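Local coordinates for unsaturated glucuronyl hydrolase (Streptococcus agalactiae, PDB 2ZZR), which hydrolyses unsaturated chondroitin, hyaluronan and heparin disaccharides, releasing the unsaturated uronic acid from their non-reducing end, at residues 25-36 with 382-390. Numbering follows the deposited sequence.
Sequences KIEVEEAIEKAL and YLEALIRFY
With chi1 at -168°, which sets CG opposite the backbone N, Y390 swings its ring off the last turn of helix 376-390 and across 25-36, where it settles as a knob among K25, V28, E29 and I32. E29 reaches it on an extended chain, and Y390 OH donates to the anti lone pair of E29 OE2 over 2.5 Å, a short bond lying in the ring plane at its edge; carboxylate and ring are turned 64° apart. K25 runs its methylene chain past the same ring, with CE passing 3.7 Å from Y390 OH. Deeper in, I32 CD1 rests 3.8 Å from Y390 CB and touches I387 CD1, while I32 CG1 lies 3.7 Å from L386 CB. V28, nearest L386 along the backbones, packs CG1 3.4 Å from L386 O, and A31 CB meets L386 CD2 at 3.9 Å. Y382 takes L386 CD1 over one ring face, offset toward the rim, and a water at the ring edge meets Y382 OH and donates to A31 O. The axes of the two segments come within 9.7 Å and run roughly antiparallel, at 144°. This pairs the first long helix, 25-46, with the last of the GH88 (alpha/alpha)6 barrel; Y83 of helix 70-84 packs against E29, I32 and Y390, I343 of helix 328-346 against A31, Y382 and L386, and helix 304-318 meets E384, A385 and R388.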
ATOM      1  N   LYS A  25     -11.071  -8.198  20.458  1.00 20.33           N
ATOM      2  CA  LYS A  25      -9.886  -9.024  20.347  1.00 20.47           C
ATOM      3  C   LYS A  25     -10.197 -10.392  19.733  1.00 20.45           C
ATOM      4  O   LYS A  25      -9.470 -10.852  18.852  1.00 20.15           O
ATOM      5  CB  LYS A  25      -9.198  -9.172  21.706  1.00 20.58           C
ATOM      6  CG  LYS A  25      -7.882  -9.915  21.637  1.00 22.12           C
ATOM      7  CD  LYS A  25      -7.227 -10.041  22.992  1.00 24.61           C
ATOM      8  CE  LYS A  25      -5.985 -10.905  22.900  1.00 27.21           C
ATOM      9  NZ  LYS A  25      -5.445 -11.256  24.242  1.00 29.03           N
ATOM     10  N   ILE A  26     -11.277 -11.032  20.183  1.00 20.59           N
ATOM     11  CA  ILE A  26     -11.645 -12.342  19.638  1.00 21.11           C
ATOM     12  C   ILE A  26     -12.025 -12.275  18.160  1.00 20.94           C
ATOM     13  O   ILE A  26     -11.679 -13.172  17.398  1.00 21.26           O
ATOM     14  CB  ILE A  26     -12.736 -13.081  20.489  1.00 21.34           C
ATOM     15  CG1 ILE A  26     -12.880 -14.539  20.038  1.00 22.62           C
ATOM     16  CG2 ILE A  26     -14.076 -12.370  20.428  1.00 21.89           C
ATOM     17  CD1 ILE A  26     -11.628 -15.373  20.238  1.00 25.21           C
ATOM     18  N   GLU A  27     -12.706 -11.203  17.755  1.00 20.91           N
ATOM     19  CA  GLU A  27     -13.093 -11.030  16.348  1.00 21.20           C
ATOM     20  C   GLU A  27     -11.862 -10.914  15.447  1.00 20.89           C
ATOM     21  O   GLU A  27     -11.769 -11.591  14.416  1.00 20.55           O
ATOM     22  CB  GLU A  27     -14.012  -9.822  16.168  1.00 21.28           C
ATOM     23  CG  GLU A  27     -15.449 -10.055  16.653  1.00 21.95           C
ATOM     24  CD  GLU A  27     -16.294  -8.797  16.619  1.00 22.37           C
ATOM     25  OE1 GLU A  27     -15.787  -7.717  16.990  1.00 24.09           O
ATOM     26  OE2 GLU A  27     -17.474  -8.887  16.222  1.00 24.81           O
ATOM     27  N   VAL A  28     -10.913 -10.072  15.850  1.00 20.20           N
ATOM     28  CA  VAL A  28      -9.670  -9.898  15.095  1.00 20.01           C
ATOM     29  C   VAL A  28      -8.807 -11.165  15.138  1.00 20.39           C
ATOM     30  O   VAL A  28      -8.246 -11.588  14.120  1.00 20.22           O
ATOM     31  CB  VAL A  28      -8.892  -8.634  15.564  1.00 19.69           C
ATOM     32  CG1 VAL A  28      -7.533  -8.530  14.877  1.00 19.79           C
ATOM     33  CG2 VAL A  28      -9.727  -7.385  15.291  1.00 19.36           C
ATOM     34  N   GLU A  29      -8.732 -11.785  16.316  1.00 20.60           N
ATOM     35  CA  GLU A  29      -7.986 -13.027  16.515  1.00 21.39           C
ATOM     36  C   GLU A  29      -8.471 -14.134  15.577  1.00 21.07           C
ATOM     37  O   GLU A  29      -7.667 -14.829  14.956  1.00 21.33           O
ATOM     38  CB  GLU A  29      -8.173 -13.482  17.952  1.00 21.68           C
ATOM     39  CG  GLU A  29      -7.044 -14.255  18.542  1.00 24.78           C
ATOM     40  CD  GLU A  29      -7.212 -14.372  20.042  1.00 27.82           C
ATOM     41  OE1 GLU A  29      -8.189 -15.020  20.475  1.00 30.94           O
ATOM     42  OE2 GLU A  29      -6.387 -13.804  20.782  1.00 29.06           O
ATOM     43  N   GLU A  30      -9.788 -14.287  15.485  1.00 21.34           N
ATOM     44  CA  GLU A  30     -10.395 -15.309  14.630  1.00 21.66           C
ATOM     45  C   GLU A  30     -10.176 -15.028  13.137  1.00 21.01           C
ATOM     46  O   GLU A  30      -9.957 -15.962  12.353  1.00 20.64           O
ATOM     47  CB  GLU A  30     -11.871 -15.511  14.980  1.00 21.76           C
ATOM     48  CG  GLU A  30     -12.030 -16.250  16.317  1.00 23.10           C
ATOM     49  CD  GLU A  30     -13.465 -16.539  16.724  1.00 23.59           C
ATOM     50  OE1 GLU A  30     -14.410 -16.041  16.076  1.00 26.52           O
ATOM     51  OE2 GLU A  30     -13.644 -17.267  17.726  1.00 27.02           O
ATOM     52  N   ALA A  31     -10.201 -13.747  12.762  1.00 20.22           N
ATOM     53  CA  ALA A  31      -9.874 -13.337  11.385  1.00 19.86           C
ATOM     54  C   ALA A  31      -8.417 -13.653  11.040  1.00 19.62           C
ATOM     55  O   ALA A  31      -8.116 -14.138   9.936  1.00 19.73           O
ATOM     56  CB  ALA A  31     -10.180 -11.852  11.175  1.00 19.65           C
ATOM     57  N   ILE A  32      -7.513 -13.378  11.980  1.00 19.11           N
ATOM     58  CA  ILE A  32      -6.098 -13.696  11.806  1.00 19.16           C
ATOM     59  C   ILE A  32      -5.905 -15.203  11.650  1.00 19.82           C
ATOM     60  O   ILE A  32      -5.177 -15.662  10.760  1.00 19.30           O
ATOM     61  CB  ILE A  32      -5.230 -13.177  12.981  1.00 18.88           C
ATOM     62  CG1 ILE A  32      -5.160 -11.643  12.962  1.00 18.25           C
ATOM     63  CG2 ILE A  32      -3.823 -13.760  12.910  1.00 18.52           C
ATOM     64  CD1 ILE A  32      -4.497 -11.030  14.202  1.00 18.50           C
ATOM     65  N   GLU A  33      -6.568 -15.971  12.512  1.00 20.23           N
ATOM     66  CA  GLU A  33      -6.416 -17.421  12.481  1.00 21.07           C
ATOM     67  C   GLU A  33      -6.948 -18.040  11.187  1.00 20.87           C
ATOM     68  O   GLU A  33      -6.317 -18.942  10.640  1.00 21.13           O
ATOM     69  CB  GLU A  33      -7.024 -18.057  13.734  1.00 21.70           C
ATOM     70  CG  GLU A  33      -6.111 -17.894  14.944  1.00 23.81           C
ATOM     71  CD  GLU A  33      -6.779 -18.193  16.276  1.00 28.41           C
ATOM     72  OE1 GLU A  33      -8.003 -18.454  16.311  1.00 30.64           O
ATOM     73  OE2 GLU A  33      -6.066 -18.151  17.300  1.00 31.31           O
ATOM     74  N   LYS A  34      -8.071 -17.523  10.682  1.00 20.77           N
ATOM     75  CA  LYS A  34      -8.625 -17.962   9.394  1.00 21.14           C
ATOM     76  C   LYS A  34      -7.660 -17.642   8.242  1.00 21.12           C
ATOM     77  O   LYS A  34      -7.447 -18.472   7.358  1.00 21.02           O
ATOM     78  CB  LYS A  34     -10.007 -17.347   9.145  1.00 20.75           C
ATOM     79  CG  LYS A  34     -10.776 -17.961   7.960  1.00 21.04           C
ATOM     80  CD  LYS A  34     -12.199 -17.431   7.844  1.00 21.73           C
ATOM     81  CE  LYS A  34     -12.230 -15.986   7.368  1.00 21.39           C
ATOM     82  NZ  LYS A  34     -13.602 -15.536   7.032  1.00 23.16           N
ATOM     83  N   ALA A  35      -7.071 -16.445   8.265  1.00 21.02           N
ATOM     84  CA  ALA A  35      -6.066 -16.063   7.268  1.00 20.94           C
ATOM     85  C   ALA A  35      -4.848 -16.985   7.313  1.00 21.05           C
ATOM     86  O   ALA A  35      -4.347 -17.416   6.269  1.00 20.96           O
ATOM     87  CB  ALA A  35      -5.642 -14.599   7.460  1.00 20.86           C
ATOM     88  N   LEU A  36      -4.380 -17.299   8.521  1.00 20.89           N
ATOM     89  CA  LEU A  36      -3.207 -18.159   8.689  1.00 21.44           C
ATOM     90  C   LEU A  36      -3.424 -19.587   8.184  1.00 21.52           C
ATOM     91  O   LEU A  36      -2.511 -20.186   7.618  1.00 21.65           O
ATOM     92  CB  LEU A  36      -2.719 -18.153  10.142  1.00 21.38           C
ATOM     93  CG  LEU A  36      -1.542 -17.205  10.388  1.00 21.50           C
ATOM     94  CD1 LEU A  36      -1.847 -15.758   9.955  1.00 21.75           C
ATOM     95  CD2 LEU A  36      -1.091 -17.253  11.842  1.00 22.05           C
ATOM     96  N   TYR A 382      -4.659  -6.343   4.195  1.00 12.92           N
ATOM     97  CA  TYR A 382      -5.706  -6.883   5.056  1.00 13.27           C
ATOM     98  C   TYR A 382      -5.082  -7.504   6.311  1.00 13.21           C
ATOM     99  O   TYR A 382      -5.459  -7.166   7.438  1.00 13.12           O
ATOM    100  CB  TYR A 382      -6.554  -7.903   4.285  1.00 13.49           C
ATOM    101  CG  TYR A 382      -7.503  -8.717   5.136  1.00 14.20           C
ATOM    102  CD1 TYR A 382      -8.560  -8.109   5.816  1.00 14.04           C
ATOM    103  CD2 TYR A 382      -7.351 -10.102   5.245  1.00 14.68           C
ATOM    104  CE1 TYR A 382      -9.437  -8.860   6.597  1.00 15.74           C
ATOM    105  CE2 TYR A 382      -8.228 -10.865   6.019  1.00 15.57           C
ATOM    106  CZ  TYR A 382      -9.261 -10.235   6.692  1.00 14.56           C
ATOM    107  OH  TYR A 382     -10.137 -10.973   7.457  1.00 16.17           O
ATOM    108  N   LEU A 383      -4.112  -8.394   6.118  1.00 13.03           N
ATOM    109  CA  LEU A 383      -3.417  -9.002   7.253  1.00 13.07           C
ATOM    110  C   LEU A 383      -2.626  -7.967   8.074  1.00 12.82           C
ATOM    111  O   LEU A 383      -2.592  -8.046   9.300  1.00 12.89           O
ATOM    112  CB  LEU A 383      -2.526 -10.160   6.802  1.00 13.34           C
ATOM    113  CG  LEU A 383      -1.855 -11.008   7.887  1.00 14.06           C
ATOM    114  CD1 LEU A 383      -2.889 -11.573   8.863  1.00 15.37           C
ATOM    115  CD2 LEU A 383      -1.043 -12.123   7.238  1.00 13.74           C
ATOM    116  N   GLU A 384      -2.017  -6.985   7.410  1.00 12.08           N
ATOM    117  CA  GLU A 384      -1.333  -5.913   8.139  1.00 11.82           C
ATOM    118  C   GLU A 384      -2.315  -5.139   9.022  1.00 11.80           C
ATOM    119  O   GLU A 384      -1.984  -4.790  10.163  1.00 12.00           O
ATOM    120  CB  GLU A 384      -0.578  -4.964   7.200  1.00 11.67           C
ATOM    121  CG  GLU A 384       0.393  -4.073   7.960  1.00 11.58           C
ATOM    122  CD  GLU A 384       0.843  -2.872   7.159  1.00 12.06           C
ATOM    123  OE1 GLU A 384       1.771  -3.027   6.347  1.00 12.79           O
ATOM    124  OE2 GLU A 384       0.280  -1.776   7.368  1.00 12.79           O
ATOM    125  N   ALA A 385      -3.518  -4.879   8.506  1.00 11.75           N
ATOM    126  CA  ALA A 385      -4.554  -4.199   9.284  1.00 11.89           C
ATOM    127  C   ALA A 385      -4.927  -5.021  10.511  1.00 12.31           C
ATOM    128  O   ALA A 385      -5.043  -4.486  11.618  1.00 12.20           O
ATOM    129  CB  ALA A 385      -5.793  -3.931   8.434  1.00 11.93           C
ATOM    130  N   LEU A 386      -5.103  -6.326  10.309  1.00 12.31           N
ATOM    131  CA  LEU A 386      -5.440  -7.223  11.410  1.00 12.69           C
ATOM    132  C   LEU A 386      -4.368  -7.191  12.496  1.00 12.46           C
ATOM    133  O   LEU A 386      -4.687  -7.029  13.694  1.00 13.31           O
ATOM    134  CB  LEU A 386      -5.653  -8.645  10.891  1.00 12.50           C
ATOM    135  CG  LEU A 386      -6.910  -8.848  10.037  1.00 13.20           C
ATOM    136  CD1 LEU A 386      -6.941 -10.298   9.517  1.00 13.23           C
ATOM    137  CD2 LEU A 386      -8.182  -8.512  10.812  1.00 13.93           C
ATOM    138  N   ILE A 387      -3.108  -7.324  12.076  1.00 12.20           N
ATOM    139  CA  ILE A 387      -1.959  -7.311  12.989  1.00 12.28           C
ATOM    140  C   ILE A 387      -1.798  -5.940  13.672  1.00 12.08           C
ATOM    141  O   ILE A 387      -1.518  -5.872  14.874  1.00 11.64           O
ATOM    142  CB  ILE A 387      -0.643  -7.768  12.277  1.00 12.35           C
ATOM    143  CG1 ILE A 387      -0.725  -9.250  11.856  1.00 12.35           C
ATOM    144  CG2 ILE A 387       0.614  -7.500  13.140  1.00 12.49           C
ATOM    145  CD1 ILE A 387      -0.872 -10.268  13.009  1.00 13.59           C
ATOM    146  N   ARG A 388      -2.002  -4.860  12.913  1.00 11.98           N
ATOM    147  CA  ARG A 388      -2.023  -3.506  13.487  1.00 11.66           C
ATOM    148  C   ARG A 388      -3.009  -3.387  14.652  1.00 12.25           C
ATOM    149  O   ARG A 388      -2.681  -2.812  15.694  1.00 12.01           O
ATOM    150  CB  ARG A 388      -2.375  -2.463  12.420  1.00 11.84           C
ATOM    151  CG  ARG A 388      -1.183  -1.984  11.591  1.00 11.56           C
ATOM    152  CD  ARG A 388      -1.666  -1.075  10.457  1.00 11.13           C
ATOM    153  NE  ARG A 388      -0.548  -0.427   9.769  1.00 10.51           N
ATOM    154  CZ  ARG A 388       0.054   0.683  10.194  1.00 11.22           C
ATOM    155  NH1 ARG A 388      -0.358   1.294  11.304  1.00 10.19           N
ATOM    156  NH2 ARG A 388       1.074   1.188   9.510  1.00  9.95           N
ATOM    157  N   PHE A 389      -4.215  -3.919  14.467  1.00 12.64           N
ATOM    158  CA  PHE A 389      -5.268  -3.819  15.483  1.00 13.29           C
ATOM    159  C   PHE A 389      -4.954  -4.680  16.698  1.00 14.19           C
ATOM    160  O   PHE A 389      -5.299  -4.323  17.834  1.00 14.26           O
ATOM    161  CB  PHE A 389      -6.608  -4.250  14.889  1.00 13.11           C
ATOM    162  CG  PHE A 389      -7.372  -3.145  14.232  1.00 13.05           C
ATOM    163  CD1 PHE A 389      -6.786  -2.357  13.239  1.00 12.65           C
ATOM    164  CD2 PHE A 389      -8.697  -2.908  14.580  1.00 13.05           C
ATOM    165  CE1 PHE A 389      -7.510  -1.343  12.616  1.00 13.02           C
ATOM    166  CE2 PHE A 389      -9.426  -1.898  13.963  1.00 13.96           C
ATOM    167  CZ  PHE A 389      -8.832  -1.114  12.981  1.00 13.47           C
ATOM    168  N   TYR A 390      -4.299  -5.808  16.439  1.00 14.54           N
ATOM    169  CA  TYR A 390      -4.103  -6.863  17.429  1.00 15.58           C
ATOM    170  C   TYR A 390      -2.926  -6.637  18.377  1.00 15.61           C
ATOM    171  O   TYR A 390      -2.971  -7.028  19.552  1.00 15.54           O
ATOM    172  CB  TYR A 390      -3.934  -8.203  16.715  1.00 16.34           C
ATOM    173  CG  TYR A 390      -4.007  -9.391  17.642  1.00 17.65           C
ATOM    174  CD1 TYR A 390      -5.231  -9.818  18.157  1.00 18.85           C
ATOM    175  CD2 TYR A 390      -2.856 -10.082  18.002  1.00 19.14           C
ATOM    176  CE1 TYR A 390      -5.307 -10.915  19.009  1.00 20.08           C
ATOM    177  CE2 TYR A 390      -2.918 -11.178  18.865  1.00 19.73           C
ATOM    178  CZ  TYR A 390      -4.145 -11.582  19.357  1.00 19.74           C
ATOM    179  OH  TYR A 390      -4.211 -12.670  20.195  1.00 21.14           O
TER
HETATM  180  O   HOH W   1      -9.553 -13.614   7.647  1.00 21.45           O